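Local coordinates for tetratricopeptide TPR_2 repeat protein (Thermobaculum terrenum, PDB 5DJS) that is of unknown function but combines tetratricopeptide repeats with the GT-B fold of family 41 glycosyltransferases and is seen with bound uridine-5'-diphosphate, at residues A[359-364]-A[391-396]; A[331-336]-A[410-415]; A[146-151]-A[257-262]. The protein carries 1 engineered substitution. All blocks are in the same frame, centred on the assembly; numbering follows the deposited sequence.

In the fold
From the N terminus, the chain first closes a loop at contact 3, where residues 146-151 meet residues 257-262 at the surface of the first parallel-sheet half of the GT-B fold. Strand 332-335 is the first in sequence of the second parallel sheet, and contact 2 pairs it with strand 412-414 after a long excursion. Contact 1 is nested inside that loop and joins strands 361-365 and 392-395. Contacts 1 and 2 touch, because strands 361-365 and 332-335 are neighbours, and together they place four strands of one sheet side by side. Contact 3 stands apart in series, its centre about 49 Å from that of contact 1 and about 45 Å from that of contact 2.

Contact 1. Residues A[359-364]-A[391-396]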
loop_
_atom_site.group_PDB
_atom_site.type_symbol
_atom_site.label_atom_id
_atom_site.label_comp_id
_atom_site.label_asym_id
_atom_site.label_seq_id
_atom_site.Cartn_x
_atom_site.Cartn_y
_atom_site.Cartn_z
ATOM N N ARG A 359 24.176 20.181 11.733
ATOM C CA ARG A 359 25.025 18.991 11.655
ATOM C C ARG A 359 24.236 17.701 11.357
ATOM O O ARG A 359 24.833 16.675 10.998
ATOM C CB ARG A 359 25.827 18.840 12.959
ATOM C CG ARG A 359 26.664 20.068 13.322
ATOM C CD ARG A 359 27.760 19.761 14.336
ATOM N NE ARG A 359 28.785 18.841 13.805
ATOM C CZ ARG A 359 29.041 17.592 14.226
ATOM N NH1 ARG A 359 28.365 17.024 15.230
ATOM N NH2 ARG A 359 30.009 16.890 13.633
ATOM N N ALA A 360 22.906 17.752 11.490
ATOM C CA ALA A 360 22.054 16.565 11.304
ATOM C C ALA A 360 22.066 16.060 9.860
ATOM O O ALA A 360 22.177 16.847 8.922
ATOM C CB ALA A 360 20.621 16.860 11.726
ATOM N N ARG A 361 21.938 14.747 9.708
ATOM C CA ARG A 361 21.915 14.088 8.410
ATOM C C ARG A 361 20.579 13.379 8.255
ATOM O O ARG A 361 20.019 12.930 9.248
ATOM C CB ARG A 361 23.053 13.072 8.322
ATOM C CG ARG A 361 24.440 13.687 8.445
ATOM C CD ARG A 361 25.527 12.631 8.601
ATOM N NE ARG A 361 25.628 11.735 7.450
ATOM C CZ ARG A 361 26.129 12.063 6.249
ATOM N NH1 ARG A 361 26.586 13.289 5.992
ATOM N NH2 ARG A 361 26.163 11.151 5.278
ATOM N N LEU A 362 20.070 13.297 7.018
ATOM C CA LEU A 362 18.814 12.592 6.700
ATOM C C LEU A 362 19.086 11.360 5.851
ATOM O O LEU A 362 19.805 11.432 4.853
ATOM C CB LEU A 362 17.852 13.513 5.963
ATOM C CG LEU A 362 16.494 12.940 5.548
ATOM C CD1 LEU A 362 15.677 12.439 6.735
ATOM C CD2 LEU A 362 15.713 14.002 4.797
ATOM N N ARG A 363 18.485 10.240 6.245
ATOM C CA ARG A 363 18.735 8.931 5.647
ATOM C C ARG A 363 17.457 8.381 5.008
ATOM O O ARG A 363 16.530 7.992 5.717
ATOM C CB ARG A 363 19.207 7.982 6.745
ATOM C CG ARG A 363 19.610 6.587 6.282
ATOM C CD ARG A 363 21.110 6.456 6.084
ATOM N NE ARG A 363 21.602 5.175 6.596
ATOM C CZ ARG A 363 22.155 4.968 7.796
ATOM N NH1 ARG A 363 22.330 5.961 8.675
ATOM N NH2 ARG A 363 22.545 3.737 8.124
ATOM N N LEU A 364 17.410 8.351 3.678
ATOM C CA LEU A 364 16.275 7.778 2.949
ATOM C C LEU A 364 16.656 6.429 2.363
ATOM O O LEU A 364 17.772 6.254 1.861
ATOM C CB LEU A 364 15.805 8.708 1.831
ATOM C CG LEU A 364 15.557 10.167 2.189
ATOM C CD1 LEU A 364 15.057 10.922 0.966
ATOM C CD2 LEU A 364 14.562 10.295 3.333
ATOM N N ARG A 391 24.625 16.178 2.964
ATOM C CA ARG A 391 24.005 15.833 4.266
ATOM C C ARG A 391 22.885 14.800 4.091
ATOM O O ARG A 391 22.485 14.148 5.052
ATOM C CB ARG A 391 23.434 17.059 5.025
ATOM C CG ARG A 391 24.228 18.369 4.937
ATOM C CD ARG A 391 24.467 19.083 6.268
ATOM N NE ARG A 391 23.405 18.947 7.276
ATOM C CZ ARG A 391 22.423 19.819 7.531
ATOM N NH1 ARG A 391 22.275 20.945 6.842
ATOM N NH2 ARG A 391 21.560 19.543 8.507
ATOM N N LEU A 392 22.374 14.687 2.867
ATOM C CA LEU A 392 21.333 13.731 2.493
ATOM C C LEU A 392 21.958 12.436 1.989
ATOM O O LEU A 392 22.635 12.451 0.964
ATOM C CB LEU A 392 20.505 14.364 1.374
ATOM C CG LEU A 392 19.203 13.713 0.951
ATOM C CD1 LEU A 392 18.139 13.943 2.008
ATOM C CD2 LEU A 392 18.746 14.288 -0.383
ATOM N N GLU A 393 21.748 11.329 2.701
ATOM C CA GLU A 393 22.287 10.023 2.270
ATOM C C GLU A 393 21.196 9.009 1.814
ATOM O O GLU A 393 20.384 8.536 2.607
ATOM C CB GLU A 393 23.267 9.424 3.305
ATOM C CG GLU A 393 22.779 9.314 4.746
ATOM C CD GLU A 393 23.751 8.551 5.656
ATOM O OE1 GLU A 393 24.202 9.128 6.670
ATOM O OE2 GLU A 393 24.064 7.371 5.370
ATOM N N LEU A 394 21.215 8.695 0.515
ATOM C CA LEU A 394 20.201 7.885 -0.154
ATOM C C LEU A 394 20.747 6.489 -0.402
ATOM O O LEU A 394 21.876 6.347 -0.865
ATOM C CB LEU A 394 19.852 8.502 -1.505
ATOM C CG LEU A 394 19.393 9.961 -1.624
ATOM C CD1 LEU A 394 18.557 10.414 -0.438
ATOM C CD2 LEU A 394 20.555 10.918 -1.838
ATOM N N LEU A 395 19.940 5.470 -0.122
ATOM C CA LEU A 395 20.369 4.073 -0.225
ATOM C C LEU A 395 19.407 3.227 -1.061
ATOM O O LEU A 395 18.187 3.416 -1.021
ATOM C CB LEU A 395 20.523 3.465 1.178
ATOM C CG LEU A 395 21.954 3.321 1.714
ATOM C CD1 LEU A 395 21.970 3.260 3.235
ATOM C CD2 LEU A 395 22.639 2.094 1.111
ATOM N N SER A 396 19.978 2.282 -1.806
ATOM C CA SER A 396 19.203 1.326 -2.588
ATOM C C SER A 396 18.464 0.377 -1.637
ATOM O O SER A 396 18.926 0.151 -0.519
ATOM C CB SER A 396 20.131 0.535 -3.519
ATOM O OG SER A 396 21.083 1.390 -4.129
#
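Just ahead of its strand, Ala360 offers its carbonyl oxygen to the guanidinium of Arg391, which grips this one atom side-on through NE and NH2. Ala360 O lies near the guanidinium plane, 2.8 Å from Arg391 NH2, and since NH2 also bonds to Leu354 O of helix 344-356, the arginine ties the strand entrance to that helix. Arg361 follows and sends its bent chain to the carboxylate of Glu393. Arg361 NE meets Glu393 OE1 at 3.1 Å from the anti side, tilted out of the carboxylate plane, with NH2 adding a weak bond to the same oxygen, and the two planes stand 63° apart. Arg391 O lies over one face of the Arg361 guanidinium, toward its rim.

At Leu362 regular pairing begins: its N donates to Arg391 O, and Leu362 O receives Glu393 N at 2.9 Å. The strands run parallel and are the two strands of a beta-alpha-beta unit, connected through helix 372-383, with 392-395 at the edge of the sheet, in the second Rossmann-like half of the GT-B fold. The Leu362 side chain lies beside that of Leu392, Leu362 CD2 to Leu392 CD1 at 3.7 Å.

Arg363 points to the same face as Glu393, whose CG sits between backbone N and carbonyl carbon (chi1 52°), a torsion that puts the carboxylate between two arginines. Glu393 OE2 lies 3.5 Å from Arg363 NE but well out of the guanidinium plane, which makes this arm of the salt-bridge network purely electrostatic. Leu364 closes the run. Its N bonds to Glu393 O, Leu364 O takes Leu395 N at 3.0 Å, and Leu364 CD1 packs 3.8 Å from Leu394 CD1.

Contact 2. Residues A[331-336]-A[410-415]; sequences PVFGCF and IDVALD
With CG1 of Val332 opposite its own backbone N (chi1 179°) and CG1 of Ile410 beside its N (chi1 -55°), the two side chains cross at about a right angle, and Val332 CG1 meets Ile410 CD1 at 3.6 Å. The isoleucine also faces Phe336, whose ring arrives from the opposite direction and sets CZ 3.8 Å from Ile410 CG1. Phe336 belongs to the uridine-5'-diphosphate pocket, so Ile410 backs a residue that touches the ligand.

Asp411 and Val332 bond reciprocally. Val332 N donates to the anti lone pair of Asp411 OD2 at 2.7 Å, while Asp411 N reaches Val332 O in the carbonyl plane. Farther along, parallel pairing takes over: Gly334 N binds Val412 O, and Gly334 O accepts Leu414 N at 2.7 Å.

Phe333 and Val412 lie side by side on one face of the sheet, CD1 of the ring 3.6 Å from CB of the valine. Leu414 crosses the same phenylalanine, bringing CD1 to 3.9 Å from Phe333 CB.

This pairing lies in the middle of the six-stranded parallel sheet. Strand 361-365 continues it beyond strand 332-335, and strand 435-438 beyond strand 412-414. Helix 344-356 covers the side of Phe333, through Ile353, and its Trp350 packs against both Cys335 and Leu414.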
loop_
_atom_site.group_PDB
_atom_site.type_symbol
_atom_site.label_atom_id
_atom_site.label_comp_id
_atom_site.label_asym_id
_atom_site.label_seq_id
_atom_site.Cartn_x
_atom_site.Cartn_y
_atom_site.Cartn_z
ATOM N N PRO A 331 22.073 14.623 15.060
ATOM C CA PRO A 331 21.317 13.364 14.963
ATOM C C PRO A 331 21.164 12.896 13.525
ATOM O O PRO A 331 21.151 13.720 12.612
ATOM C CB PRO A 331 19.941 13.752 15.511
ATOM C CG PRO A 331 19.817 15.205 15.191
ATOM C CD PRO A 331 21.197 15.771 15.354
ATOM N N VAL A 332 21.046 11.587 13.331
ATOM C CA VAL A 332 20.678 11.021 12.032
ATOM C C VAL A 332 19.166 10.858 12.007
ATOM O O VAL A 332 18.626 10.022 12.730
ATOM C CB VAL A 332 21.347 9.647 11.778
ATOM C CG1 VAL A 332 20.925 9.068 10.428
ATOM C CG2 VAL A 332 22.866 9.769 11.840
ATOM N N PHE A 333 18.496 11.670 11.192
ATOM C CA PHE A 333 17.071 11.486 10.880
ATOM C C PHE A 333 16.889 10.432 9.783
ATOM O O PHE A 333 17.759 10.264 8.930
ATOM C CB PHE A 333 16.438 12.800 10.438
ATOM C CG PHE A 333 16.224 13.767 11.558
ATOM C CD1 PHE A 333 15.218 13.547 12.490
ATOM C CD2 PHE A 333 17.015 14.901 11.677
ATOM C CE1 PHE A 333 15.001 14.438 13.526
ATOM C CE2 PHE A 333 16.804 15.801 12.705
ATOM C CZ PHE A 333 15.794 15.570 13.631
ATOM N N GLY A 334 15.755 9.735 9.811
ATOM C CA GLY A 334 15.477 8.637 8.873
ATOM C C GLY A 334 14.042 8.616 8.359
ATOM O O GLY A 334 13.107 8.972 9.089
ATOM N N CYS A 335 13.875 8.225 7.091
ATOM C CA CYS A 335 12.545 8.020 6.490
ATOM C C CYS A 335 12.617 6.963 5.404
ATOM O O CYS A 335 13.088 7.236 4.304
ATOM C CB CYS A 335 11.979 9.315 5.908
ATOM S SG CYS A 335 10.391 9.055 5.095
ATOM N N PHE A 336 12.143 5.756 5.714
ATOM C CA PHE A 336 12.277 4.617 4.808
ATOM C C PHE A 336 10.997 4.343 3.999
ATOM O O PHE A 336 10.654 3.188 3.707
ATOM C CB PHE A 336 12.740 3.371 5.584
ATOM C CG PHE A 336 14.013 3.558 6.375
ATOM C CD1 PHE A 336 14.930 4.589 6.100
ATOM C CD2 PHE A 336 14.316 2.664 7.392
ATOM C CE1 PHE A 336 16.087 4.731 6.850
ATOM C CE2 PHE A 336 15.477 2.798 8.137
ATOM C CZ PHE A 336 16.365 3.829 7.864
ATOM N N ILE A 410 19.778 5.012 13.270
ATOM C CA ILE A 410 18.855 6.154 13.172
ATOM C C ILE A 410 18.399 6.561 14.565
ATOM O O ILE A 410 17.976 5.721 15.352
ATOM C CB ILE A 410 17.580 5.803 12.356
ATOM C CG1 ILE A 410 17.934 5.269 10.962
ATOM C CG2 ILE A 410 16.630 7.002 12.227
ATOM C CD1 ILE A 410 18.650 6.248 10.055
ATOM N N ASP A 411 18.435 7.858 14.841
ATOM C CA ASP A 411 18.014 8.393 16.141
ATOM C C ASP A 411 16.517 8.695 16.179
ATOM O O ASP A 411 15.848 8.421 17.176
ATOM C CB ASP A 411 18.799 9.668 16.470
ATOM C CG ASP A 411 20.295 9.448 16.440
ATOM O OD1 ASP A 411 20.773 8.603 17.222
ATOM O OD2 ASP A 411 20.988 10.105 15.629
ATOM N N VAL A 412 16.015 9.293 15.101
ATOM C CA VAL A 412 14.617 9.712 14.976
ATOM C C VAL A 412 14.115 9.387 13.569
ATOM O O VAL A 412 14.823 9.637 12.588
ATOM C CB VAL A 412 14.486 11.235 15.188
ATOM C CG1 VAL A 412 13.054 11.715 14.949
ATOM C CG2 VAL A 412 14.973 11.629 16.579
ATOM N N ALA A 413 12.896 8.854 13.472
ATOM C CA ALA A 413 12.247 8.621 12.175
ATOM C C ALA A 413 11.252 9.727 11.861
ATOM O O ALA A 413 10.541 10.204 12.747
ATOM C CB ALA A 413 11.549 7.286 12.170
ATOM N N LEU A 414 11.213 10.137 10.598
ATOM C CA LEU A 414 10.286 11.174 10.133
ATOM C C LEU A 414 9.261 10.550 9.203
ATOM O O LEU A 414 9.627 9.812 8.288
ATOM C CB LEU A 414 11.046 12.281 9.402
ATOM C CG LEU A 414 12.111 13.015 10.218
ATOM C CD1 LEU A 414 12.908 13.960 9.333
ATOM C CD2 LEU A 414 11.487 13.775 11.374
ATOM N N ASP A 415 7.989 10.845 9.444
ATOM C CA ASP A 415 6.884 10.291 8.647
ATOM C C ASP A 415 6.483 11.270 7.557
ATOM O O ASP A 415 6.650 12.478 7.711
ATOM C CB ASP A 415 5.689 10.012 9.555
ATOM C CG ASP A 415 4.489 9.439 8.819
ATOM O OD1 ASP A 415 4.686 8.532 7.982
ATOM O OD2 ASP A 415 3.346 9.904 9.082
#

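Contact 3. Residues A[146-151]-A[257-262]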
loop_
_atom_site.group_PDB
_atom_site.type_symbol
_atom_site.label_atom_id
_atom_site.label_comp_id
_atom_site.label_asym_id
_atom_site.label_seq_id
_atom_site.Cartn_x
_atom_site.Cartn_y
_atom_site.Cartn_z
ATOM N N PRO A 146 -23.353 -0.707 -11.326
ATOM C CA PRO A 146 -24.216 -1.416 -12.281
ATOM C C PRO A 146 -24.359 -2.911 -12.024
ATOM O O PRO A 146 -25.432 -3.463 -12.254
ATOM C CB PRO A 146 -23.519 -1.168 -13.624
ATOM C CG PRO A 146 -22.938 0.198 -13.465
ATOM C CD PRO A 146 -22.503 0.286 -12.018
ATOM N N LEU A 147 -23.294 -3.548 -11.545
ATOM C CA LEU A 147 -23.303 -4.983 -11.235
ATOM C C LEU A 147 -23.973 -5.368 -9.887
ATOM O O LEU A 147 -24.254 -6.549 -9.653
ATOM C CB LEU A 147 -21.867 -5.520 -11.253
ATOM C CG LEU A 147 -21.094 -5.433 -12.572
ATOM C CD1 LEU A 147 -19.623 -5.756 -12.373
ATOM C CD2 LEU A 147 -21.686 -6.383 -13.602
ATOM N N THR A 148 -24.239 -4.388 -9.019
ATOM C CA THR A 148 -24.597 -4.661 -7.628
ATOM C C THR A 148 -26.098 -4.865 -7.407
ATOM O O THR A 148 -26.873 -3.938 -7.645
ATOM C CB THR A 148 -24.102 -3.509 -6.701
ATOM O OG1 THR A 148 -22.698 -3.296 -6.894
ATOM C CG2 THR A 148 -24.363 -3.831 -5.229
ATOM N N PRO A 149 -26.506 -6.056 -6.906
ATOM C CA PRO A 149 -27.912 -6.222 -6.531
ATOM C C PRO A 149 -28.194 -5.591 -5.172
ATOM O O PRO A 149 -27.266 -5.144 -4.483
ATOM C CB PRO A 149 -28.070 -7.739 -6.462
ATOM C CG PRO A 149 -26.743 -8.213 -5.976
ATOM C CD PRO A 149 -25.719 -7.258 -6.547
ATOM N N VAL A 150 -29.466 -5.582 -4.788
ATOM C CA VAL A 150 -29.898 -5.033 -3.497
ATOM C C VAL A 150 -29.455 -6.036 -2.406
ATOM O O VAL A 150 -29.342 -7.231 -2.690
ATOM C CB VAL A 150 -31.438 -4.787 -3.482
ATOM C CG1 VAL A 150 -31.890 -4.092 -2.199
ATOM C CG2 VAL A 150 -31.882 -3.950 -4.687
ATOM N N PRO A 151 -29.153 -5.565 -1.177
ATOM C CA PRO A 151 -28.737 -6.554 -0.172
ATOM C C PRO A 151 -29.822 -7.592 0.105
ATOM O O PRO A 151 -30.945 -7.234 0.476
ATOM C CB PRO A 151 -28.455 -5.708 1.080
ATOM C CG PRO A 151 -28.125 -4.356 0.556
ATOM C CD PRO A 151 -28.951 -4.184 -0.695
ATOM N N ALA A 257 -18.416 -6.393 -6.412
ATOM C CA ALA A 257 -19.487 -5.576 -6.959
ATOM C C ALA A 257 -20.801 -6.339 -7.087
ATOM O O ALA A 257 -21.860 -5.745 -6.944
ATOM C CB ALA A 257 -19.072 -4.999 -8.307
ATOM N N ARG A 258 -20.720 -7.649 -7.332
ATOM C CA ARG A 258 -21.905 -8.506 -7.503
ATOM C C ARG A 258 -22.574 -8.991 -6.202
ATOM O O ARG A 258 -23.611 -9.646 -6.269
ATOM C CB ARG A 258 -21.547 -9.703 -8.393
ATOM C CG ARG A 258 -21.756 -9.427 -9.868
ATOM C CD ARG A 258 -20.940 -10.367 -10.740
ATOM N NE ARG A 258 -19.748 -9.675 -11.224
ATOM C CZ ARG A 258 -19.347 -9.591 -12.494
ATOM N NH1 ARG A 258 -20.009 -10.198 -13.484
ATOM N NH2 ARG A 258 -18.240 -8.901 -12.775
ATOM N N ARG A 259 -22.010 -8.638 -5.043
ATOM C CA ARG A 259 -22.458 -9.128 -3.726
ATOM C C ARG A 259 -22.519 -10.658 -3.597
ATOM O O ARG A 259 -23.564 -11.197 -3.254
ATOM C CB ARG A 259 -23.815 -8.517 -3.321
ATOM C CG ARG A 259 -23.746 -7.044 -3.005
ATOM C CD ARG A 259 -24.814 -6.626 -2.021
ATOM N NE ARG A 259 -24.350 -5.491 -1.220
ATOM C CZ ARG A 259 -24.821 -4.243 -1.271
ATOM N NH1 ARG A 259 -25.813 -3.891 -2.090
ATOM N NH2 ARG A 259 -24.293 -3.321 -0.468
ATOM N N PRO A 260 -21.397 -11.365 -3.851
ATOM C CA PRO A 260 -21.393 -12.826 -3.644
ATOM C C PRO A 260 -21.539 -13.248 -2.180
ATOM O O PRO A 260 -21.892 -14.404 -1.905
ATOM C CB PRO A 260 -20.033 -13.259 -4.208
ATOM C CG PRO A 260 -19.199 -12.027 -4.161
ATOM C CD PRO A 260 -20.142 -10.909 -4.462
ATOM N N ALA A 261 -21.245 -12.323 -1.263
ATOM C CA ALA A 261 -21.414 -12.535 0.165
ATOM C C ALA A 261 -22.285 -11.423 0.751
ATOM O O ALA A 261 -22.239 -10.277 0.271
ATOM C CB ALA A 261 -20.060 -12.547 0.850
ATOM N N PRO A 262 -23.073 -11.747 1.795
ATOM C CA PRO A 262 -23.946 -10.765 2.459
ATOM C C PRO A 262 -23.251 -9.705 3.334
ATOM O O PRO A 262 -23.864 -8.685 3.682
ATOM C CB PRO A 262 -24.805 -11.637 3.355
ATOM C CG PRO A 262 -23.948 -12.813 3.670
ATOM C CD PRO A 262 -23.163 -13.080 2.426
#
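Thr148 and Ala257 are joined by a hydrogen bond in this surface contact between two loops of the first Rossmann-like half of the GT-B fold. One loop runs from helix 129-143 to strand 163-169; the other leaves helix 253-257 for strand 263-266. Arg259 breaks the helical course with a positive phi of 54°, the left-handed conformation often found just beyond a helix end.

Two hydrogen bonds hold the loops together, both accepted by backbone carbonyls. The hydroxyl OG1 of Thr148 donates to Ala257 O at 2.6 Å, meeting a lone pair in the carbonyl plane; Ala144 O competes only weakly for the same hydroxyl proton. The other bond comes from Arg259, whose chain is extended from CG to NE and carries the guanidinium across to residues 149-151. There Arg259 NH1 reaches Pro149 O at 3.1 Å, with the oxygen close to the guanidinium plane and an N-H...O angle of 152°. On its other terminal nitrogen, NH2, Arg259 forms a salt bridge with Asp280, so the group is held at two points and its rotation is probably restricted.

Van der Waals packing accompanies these polar links. Pro151 lays CG over one face of the Arg259 guanidinium, toward its rim, 3.5 Å above the plane. Pro149 rests its ring on CB of the same arginine, Pro149 CD to Arg259 CB at 4.0 Å, and Thr148 adds its CG2 methyl beside NH1. At the far end Leu147 packs CB against CB of Ala257 at 4.1 Å. The Leu147 branch continues over the guanidinium of Arg258, whose NE is bonded to Phe254 O: Leu147 CD2 stands above the centre of that plane, and Leu147 CD1 comes within 3.5 Å of Arg258 NH2.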